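Local coordinates for protein prenylcyclase (Actinoplanes teichomyceticus, PDB 6IJ1) that probably folds and cyclises a prenyl chain as a terpene-cyclase-like enzyme, at residues D92-V97 / E117-H122; T161-G166 / T202-E207. One frame throughout, in Å; residues are numbered along the deposited sequence.

Contact 1. Residues D92-V97 / E117-H122; sequences DSTGWV and EFLARH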
ATOM      1  N   ASP A  92      -3.152  -8.824   1.528  1.00 14.08           N
ATOM      2  CA  ASP A  92      -2.618  -7.470   1.681  1.00 12.94           C
ATOM      3  C   ASP A  92      -3.086  -6.833   2.997  1.00 13.50           C
ATOM      4  O   ASP A  92      -2.272  -6.329   3.763  1.00 14.03           O
ATOM      5  CB  ASP A  92      -3.041  -6.618   0.467  1.00 13.58           C
ATOM      6  CG  ASP A  92      -2.200  -5.360   0.326  1.00 15.38           C
ATOM      7  OD1 ASP A  92      -0.955  -5.463   0.317  1.00 16.57           O
ATOM      8  OD2 ASP A  92      -2.790  -4.247   0.313  1.00 17.52           O
ATOM      9  N   SER A  93      -4.393  -6.850   3.283  1.00 12.95           N
ATOM     10  CA  SER A  93      -4.886  -6.308   4.543  1.00 13.48           C
ATOM     11  C   SER A  93      -4.194  -6.980   5.753  1.00 13.06           C
ATOM     12  O   SER A  93      -3.757  -6.309   6.698  1.00 14.81           O
ATOM     13  CB  SER A  93      -6.426  -6.511   4.666  1.00 16.61           C
ATOM     14  OG  SER A  93      -7.075  -5.888   3.551  1.00 18.33           O
ATOM     15  N   THR A  94      -4.056  -8.317   5.692  1.00 14.40           N
ATOM     16  CA  THR A  94      -3.377  -9.044   6.757  1.00 15.24           C
ATOM     17  C   THR A  94      -1.947  -8.550   6.889  1.00 14.22           C
ATOM     18  O   THR A  94      -1.463  -8.320   7.997  1.00 14.98           O
ATOM     19  CB  THR A  94      -3.413 -10.513   6.436  1.00 13.56           C
ATOM     20  OG1 THR A  94      -4.821 -10.902   6.332  1.00 15.52           O
ATOM     21  CG2 THR A  94      -2.699 -11.358   7.473  1.00 15.28           C
ATOM     22  N   GLY A  95      -1.283  -8.358   5.752  1.00 13.70           N
ATOM     23  CA  GLY A  95       0.101  -7.868   5.804  1.00 13.37           C
ATOM     24  C   GLY A  95       0.208  -6.488   6.427  1.00 13.18           C
ATOM     25  O   GLY A  95       1.152  -6.223   7.196  1.00 14.77           O
ATOM     26  N   TRP A  96      -0.737  -5.574   6.157  1.00 12.97           N
ATOM     27  CA  TRP A  96      -0.662  -4.267   6.799  1.00 12.57           C
ATOM     28  C   TRP A  96      -0.841  -4.350   8.322  1.00 13.55           C
ATOM     29  O   TRP A  96      -0.226  -3.567   9.038  1.00 14.09           O
ATOM     30  CB  TRP A  96      -1.684  -3.237   6.233  1.00 14.37           C
ATOM     31  CG  TRP A  96      -1.386  -2.906   4.803  1.00 14.16           C
ATOM     32  CD1 TRP A  96      -2.068  -3.325   3.686  1.00 14.45           C
ATOM     33  CD2 TRP A  96      -0.296  -2.122   4.344  1.00 11.89           C
ATOM     34  NE1 TRP A  96      -1.431  -2.866   2.543  1.00 13.54           N
ATOM     35  CE2 TRP A  96      -0.325  -2.148   2.916  1.00 12.47           C
ATOM     36  CE3 TRP A  96       0.728  -1.431   5.004  1.00 13.67           C
ATOM     37  CZ2 TRP A  96       0.620  -1.493   2.143  1.00 13.50           C
ATOM     38  CZ3 TRP A  96       1.696  -0.765   4.237  1.00 13.41           C
ATOM     39  CH2 TRP A  96       1.629  -0.826   2.803  1.00 13.63           C
ATOM     40  N   VAL A  97      -1.728  -5.251   8.816  1.00 13.41           N
ATOM     41  CA  VAL A  97      -1.874  -5.410  10.261  1.00 13.89           C
ATOM     42  C   VAL A  97      -0.588  -5.947  10.858  1.00 14.29           C
ATOM     43  O   VAL A  97      -0.129  -5.446  11.898  1.00 15.70           O
ATOM     44  CB  VAL A  97      -3.071  -6.320  10.572  1.00 13.96           C
ATOM     45  CG1 VAL A  97      -3.156  -6.474  12.117  1.00 15.73           C
ATOM     46  CG2 VAL A  97      -4.349  -5.677   9.996  1.00 14.30           C
ATOM     47  N   GLU A 117       0.527 -17.950   9.223  1.00 19.34           N
ATOM     48  CA  GLU A 117       0.037 -19.115   8.516  1.00 19.75           C
ATOM     49  C   GLU A 117      -0.911 -18.714   7.406  1.00 16.92           C
ATOM     50  O   GLU A 117      -0.886 -19.297   6.328  1.00 19.28           O
ATOM     51  CB  GLU A 117      -0.657 -20.065   9.490  1.00 21.44           C
ATOM     52  CG  GLU A 117       0.378 -20.688  10.467  1.00 26.87           C
ATOM     53  CD  GLU A 117      -0.311 -21.392  11.656  1.00 46.10           C
ATOM     54  OE1 GLU A 117      -1.564 -21.296  11.770  1.00 42.78           O
ATOM     55  OE2 GLU A 117       0.404 -22.040  12.467  1.00 41.80           O
ATOM     56  N   PHE A 118      -1.749 -17.718   7.662  1.00 17.21           N
ATOM     57  CA  PHE A 118      -2.636 -17.236   6.600  1.00 16.66           C
ATOM     58  C   PHE A 118      -1.830 -16.741   5.410  1.00 16.06           C
ATOM     59  O   PHE A 118      -2.100 -17.136   4.270  1.00 16.58           O
ATOM     60  CB  PHE A 118      -3.561 -16.165   7.158  1.00 16.69           C
ATOM     61  CG  PHE A 118      -4.479 -15.535   6.172  1.00 17.30           C
ATOM     62  CD1 PHE A 118      -4.066 -14.415   5.450  1.00 20.57           C
ATOM     63  CD2 PHE A 118      -5.789 -15.995   6.060  1.00 20.82           C
ATOM     64  CE1 PHE A 118      -4.950 -13.764   4.570  1.00 19.47           C
ATOM     65  CE2 PHE A 118      -6.699 -15.376   5.144  1.00 21.58           C
ATOM     66  CZ  PHE A 118      -6.265 -14.242   4.423  1.00 19.11           C
ATOM     67  N   LEU A 119      -0.813 -15.878   5.668  1.00 16.24           N
ATOM     68  CA  LEU A 119       0.021 -15.395   4.572  1.00 15.38           C
ATOM     69  C   LEU A 119       0.688 -16.536   3.833  1.00 15.85           C
ATOM     70  O   LEU A 119       0.743 -16.539   2.605  1.00 17.39           O
ATOM     71  CB  LEU A 119       1.085 -14.393   5.038  1.00 15.25           C
ATOM     72  CG  LEU A 119       0.494 -13.069   5.508  1.00 15.84           C
ATOM     73  CD1 LEU A 119       1.627 -12.123   6.025  1.00 15.54           C
ATOM     74  CD2 LEU A 119      -0.336 -12.377   4.371  1.00 16.51           C
ATOM     75  N   ALA A 120       1.221 -17.559   4.575  1.00 16.40           N
ATOM     76  CA  ALA A 120       1.889 -18.650   3.864  1.00 16.15           C
ATOM     77  C   ALA A 120       0.960 -19.363   2.875  1.00 15.54           C
ATOM     78  O   ALA A 120       1.447 -19.848   1.840  1.00 18.88           O
ATOM     79  CB  ALA A 120       2.422 -19.665   4.893  1.00 20.23           C
ATOM     80  N   ARG A 121      -0.353 -19.453   3.178  1.00 16.12           N
ATOM     81  CA  ARG A 121      -1.284 -20.067   2.238  1.00 19.52           C
ATOM     82  C   ARG A 121      -1.342 -19.328   0.914  1.00 17.20           C
ATOM     83  O   ARG A 121      -1.735 -19.947  -0.100  1.00 19.71           O
ATOM     84  CB  ARG A 121      -2.674 -20.133   2.866  1.00 23.03           C
ATOM     85  CG  ARG A 121      -2.707 -21.146   3.989  1.00 24.44           C
ATOM     86  CD  ARG A 121      -4.068 -21.143   4.676  1.00 31.27           C
ATOM     87  NE  ARG A 121      -5.065 -21.641   3.740  1.00 48.58           N
ATOM     88  CZ  ARG A 121      -6.261 -22.093   4.096  1.00 59.62           C
ATOM     89  NH1 ARG A 121      -7.105 -22.526   3.169  1.00 60.01           N
ATOM     90  NH2 ARG A 121      -6.609 -22.109   5.379  1.00 61.08           N
ATOM     91  N   HIS A 122      -0.942 -18.033   0.894  1.00 16.85           N
ATOM     92  CA  HIS A 122      -1.060 -17.224  -0.331  1.00 16.48           C
ATOM     93  C   HIS A 122       0.215 -17.217  -1.136  1.00 16.72           C
ATOM     94  O   HIS A 122       0.284 -16.604  -2.193  1.00 16.81           O
ATOM     95  CB  HIS A 122      -1.480 -15.760   0.024  1.00 15.42           C
ATOM     96  CG  HIS A 122      -2.839 -15.660   0.608  1.00 15.16           C
ATOM     97  ND1 HIS A 122      -3.162 -16.160   1.846  1.00 16.10           N
ATOM     98  CD2 HIS A 122      -3.981 -15.155   0.082  1.00 17.73           C
ATOM     99  CE1 HIS A 122      -4.457 -15.953   2.070  1.00 20.39           C
ATOM    100  NE2 HIS A 122      -4.971 -15.309   1.018  1.00 18.46           N
TER

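Contact 2. Residues T161-G166 / T202-E207; sequences TAAVAG and TALAVE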
ATOM      1  N   THR A 161       2.960  -8.745  -3.110  1.00 13.78           N
ATOM      2  CA  THR A 161       4.256  -9.365  -2.791  1.00 13.79           C
ATOM      3  C   THR A 161       5.233  -8.309  -2.326  1.00 14.59           C
ATOM      4  O   THR A 161       5.968  -8.513  -1.340  1.00 14.52           O
ATOM      5  CB  THR A 161       4.798 -10.061  -4.017  1.00 13.66           C
ATOM      6  OG1 THR A 161       3.829 -10.969  -4.528  1.00 14.61           O
ATOM      7  CG2 THR A 161       6.102 -10.831  -3.712  1.00 14.85           C
ATOM      8  N   ALA A 162       5.258  -7.159  -3.009  1.00 13.36           N
ATOM      9  CA  ALA A 162       6.181  -6.090  -2.626  1.00 14.49           C
ATOM     10  C   ALA A 162       5.955  -5.637  -1.202  1.00 14.17           C
ATOM     11  O   ALA A 162       6.920  -5.348  -0.497  1.00 15.55           O
ATOM     12  CB  ALA A 162       6.005  -4.902  -3.602  1.00 14.39           C
ATOM     13  N   ALA A 163       4.702  -5.559  -0.756  1.00 13.45           N
ATOM     14  CA  ALA A 163       4.399  -5.152   0.617  1.00 11.13           C
ATOM     15  C   ALA A 163       4.786  -6.233   1.604  1.00 14.33           C
ATOM     16  O   ALA A 163       5.522  -5.950   2.574  1.00 15.30           O
ATOM     17  CB  ALA A 163       2.889  -4.849   0.734  1.00 14.31           C
ATOM     18  N   VAL A 164       4.255  -7.451   1.426  1.00 14.26           N
ATOM     19  CA  VAL A 164       4.464  -8.436   2.505  1.00 14.16           C
ATOM     20  C   VAL A 164       5.912  -8.925   2.612  1.00 15.90           C
ATOM     21  O   VAL A 164       6.300  -9.398   3.686  1.00 15.16           O
ATOM     22  CB  VAL A 164       3.511  -9.618   2.378  1.00 16.00           C
ATOM     23  CG1 VAL A 164       2.017  -9.114   2.425  1.00 16.32           C
ATOM     24  CG2 VAL A 164       3.773 -10.477   1.188  1.00 18.84           C
ATOM     25  N   ALA A 165       6.702  -8.806   1.539  1.00 13.36           N
ATOM     26  CA  ALA A 165       8.111  -9.203   1.586  1.00 13.88           C
ATOM     27  C   ALA A 165       8.860  -8.406   2.611  1.00 16.09           C
ATOM     28  O   ALA A 165       9.955  -8.827   3.021  1.00 16.70           O
ATOM     29  CB  ALA A 165       8.770  -8.965   0.232  1.00 15.79           C
ATOM     30  N   GLY A 166       8.345  -7.257   3.025  1.00 14.39           N
ATOM     31  CA  GLY A 166       9.026  -6.460   4.059  1.00 15.51           C
ATOM     32  C   GLY A 166       8.873  -6.940   5.497  1.00 13.78           C
ATOM     33  O   GLY A 166       9.470  -6.337   6.400  1.00 16.73           O
ATOM     34  N   THR A 202       6.692  -0.250  -6.786  1.00 12.69           N
ATOM     35  CA  THR A 202       8.144  -0.017  -6.758  1.00 12.27           C
ATOM     36  C   THR A 202       8.605   0.484  -5.404  1.00 13.51           C
ATOM     37  O   THR A 202       9.647   0.012  -4.853  1.00 14.37           O
ATOM     38  CB  THR A 202       8.532   0.957  -7.897  1.00 12.50           C
ATOM     39  OG1 THR A 202       8.113   0.358  -9.117  1.00 14.37           O
ATOM     40  CG2 THR A 202      10.055   1.219  -7.936  1.00 14.18           C
ATOM     41  N   ALA A 203       7.898   1.477  -4.841  1.00 11.96           N
ATOM     42  CA  ALA A 203       8.292   2.012  -3.541  1.00 13.19           C
ATOM     43  C   ALA A 203       8.179   0.966  -2.444  1.00 13.31           C
ATOM     44  O   ALA A 203       9.073   0.851  -1.608  1.00 14.82           O
ATOM     45  CB  ALA A 203       7.422   3.242  -3.175  1.00 13.68           C
ATOM     46  N   LEU A 204       7.087   0.192  -2.439  1.00 13.77           N
ATOM     47  CA  LEU A 204       6.970  -0.824  -1.383  1.00 13.16           C
ATOM     48  C   LEU A 204       8.036  -1.886  -1.548  1.00 14.55           C
ATOM     49  O   LEU A 204       8.601  -2.324  -0.545  1.00 14.93           O
ATOM     50  CB  LEU A 204       5.569  -1.449  -1.420  1.00 13.32           C
ATOM     51  CG  LEU A 204       4.412  -0.450  -1.209  1.00 15.52           C
ATOM     52  CD1 LEU A 204       3.125  -1.302  -1.010  1.00 15.59           C
ATOM     53  CD2 LEU A 204       4.617   0.521  -0.076  1.00 17.61           C
ATOM     54  N   ALA A 205       8.324  -2.272  -2.801  1.00 14.96           N
ATOM     55  CA  ALA A 205       9.339  -3.298  -3.042  1.00 13.92           C
ATOM     56  C   ALA A 205      10.696  -2.852  -2.505  1.00 14.95           C
ATOM     57  O   ALA A 205      11.370  -3.586  -1.761  1.00 15.39           O
ATOM     58  CB  ALA A 205       9.448  -3.595  -4.519  1.00 16.21           C
ATOM     59  N   VAL A 206      11.101  -1.619  -2.815  1.00 15.40           N
ATOM     60  CA  VAL A 206      12.457  -1.261  -2.384  1.00 14.16           C
ATOM     61  C   VAL A 206      12.539  -1.054  -0.892  1.00 15.13           C
ATOM     62  O   VAL A 206      13.576  -1.314  -0.280  1.00 16.83           O
ATOM     63  CB  VAL A 206      12.993  -0.035  -3.151  1.00 16.73           C
ATOM     64  CG1 VAL A 206      13.141  -0.388  -4.589  1.00 16.90           C
ATOM     65  CG2 VAL A 206      12.172   1.252  -2.935  1.00 15.72           C
ATOM     66  N   GLU A 207      11.488  -0.534  -0.246  1.00 13.92           N
ATOM     67  CA  GLU A 207      11.509  -0.425   1.199  1.00 13.77           C
ATOM     68  C   GLU A 207      11.517  -1.814   1.850  1.00 15.70           C
ATOM     69  O   GLU A 207      12.246  -2.045   2.830  1.00 16.56           O
ATOM     70  CB  GLU A 207      10.294   0.397   1.669  1.00 16.20           C
ATOM     71  CG  GLU A 207      10.470   1.887   1.242  1.00 18.27           C
ATOM     72  CD  GLU A 207       9.372   2.774   1.715  1.00 23.56           C
ATOM     73  OE1 GLU A 207       8.375   2.252   2.266  1.00 23.64           O
ATOM     74  OE2 GLU A 207       9.472   3.992   1.520  1.00 19.19           O
TER

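Contact 1. Residues D92-V97 / E117-H122
Thr94 on helix 91-104 packs against Phe118 and Leu119 on helix 112-121 in a small, buried helix-helix contact. The helices run roughly antiparallel; the axes of the two short segments come within 10.1 Å of each other, at 144°. Thr94 points at the other helix and fills the middle. Its CG2 lies anti to the backbone N and reaches Leu119 CD2 at 4.0 Å; these two side chains pass in opposite directions. Its OG1 sits 3.4 Å from Phe118 CE1, obliquely to the ring. That hydroxyl is not left without polar partners, since it is hydrogen-bonded to Asp90 O and Trp81 N.

Phe118 has CG anti to its backbone N (chi1 177°), which brings CD1 and CE1 up to Thr94. One face of the ring is covered near its rim by His122, whose CE1 lies 3.3 Å above the plane. The imidazole is itself held by a hydrogen bond from His122 ND1 to Phe118 O, 2.8 Å long. The carbonyl oxygen lies nearly in the imidazole plane, so the bond limits rotation of that ring. With an alanine in place of Phe118, Thr94 would probably lose its ring partner and His122 CE1 the surface it lies on, and a gap would open between the helices. Leu136 of helix 134-141 also touches Phe118. Such a helical hairpin, with consecutive helices packed antiparallel, is the building element of the alpha/alpha barrels of class II terpene cyclases and of the beta subunits of protein prenyltransferases, and this mostly helical chain is probably built the same way.

Contact 2. Residues T161-G166 / T202-E207
Leu204 on helix 198-209 meets Ala162 and Ala163 on helix 158-164, joining two neighbouring helices of what is probably an alpha/alpha barrel. The contact is apolar: three alanines and one leucine make it. Leu204 can be followed outward. Its CB lies 4.1 Å from Ala162 CB. CG stands anti to the carbonyl carbon, beside the backbone N (chi1 -60°), and sends the branch toward Ala163. CD1 then continues the chain, anti to CA, and ends 4.0 Å from Ala163 CB.

Ala162 does the rest. Its CB points at helix 198-209 and rests against the backbone there, 3.6 Å from Ala205 N. The same methyl also touches Ala205 CB at 3.8 Å. With methyl groups alone between them, the backbones come very close: Ala162 CA and Ala205 CA are 4.2 Å apart. Leu180 of helix 173-182 covers Ala162 as well, and Trp190 covers Ala205.

The close approach also brings two acceptors together. Ala162 O and Leu204 O are 3.5 Å apart and cannot bond to each other. Ser208 OG is hydrogen-bonded to both, so its single proton must be shared or alternate between Ala162 O and Leu204 O.

In the fold
The two contacts follow one another along the chain, and their centres lie about 14 Å apart. They touch directly: helix 91-104 meets helix 158-164, and Trp96 also reaches Leu204 of helix 198-209. Trp96 and Leu204 form one bridge, with Trp96 CZ2 4.0 Å from Leu204 CD1. Asp92 OD1 lies 3.9 Å from Ala163 CB. Asp92 OD2 also accepts a 3.0 Å hydrogen bond from Trp96 NE1, which steadies the indole. A third junction sets Gly95 CA 4.1 Å from Val164 CG1. A bound imidazole, probably from the crystallisation solution, lies about 4 Å from the Leu204 side chain. With Trp43 and Tyr47 also packing on Trp96, this region may belong to a substrate pocket.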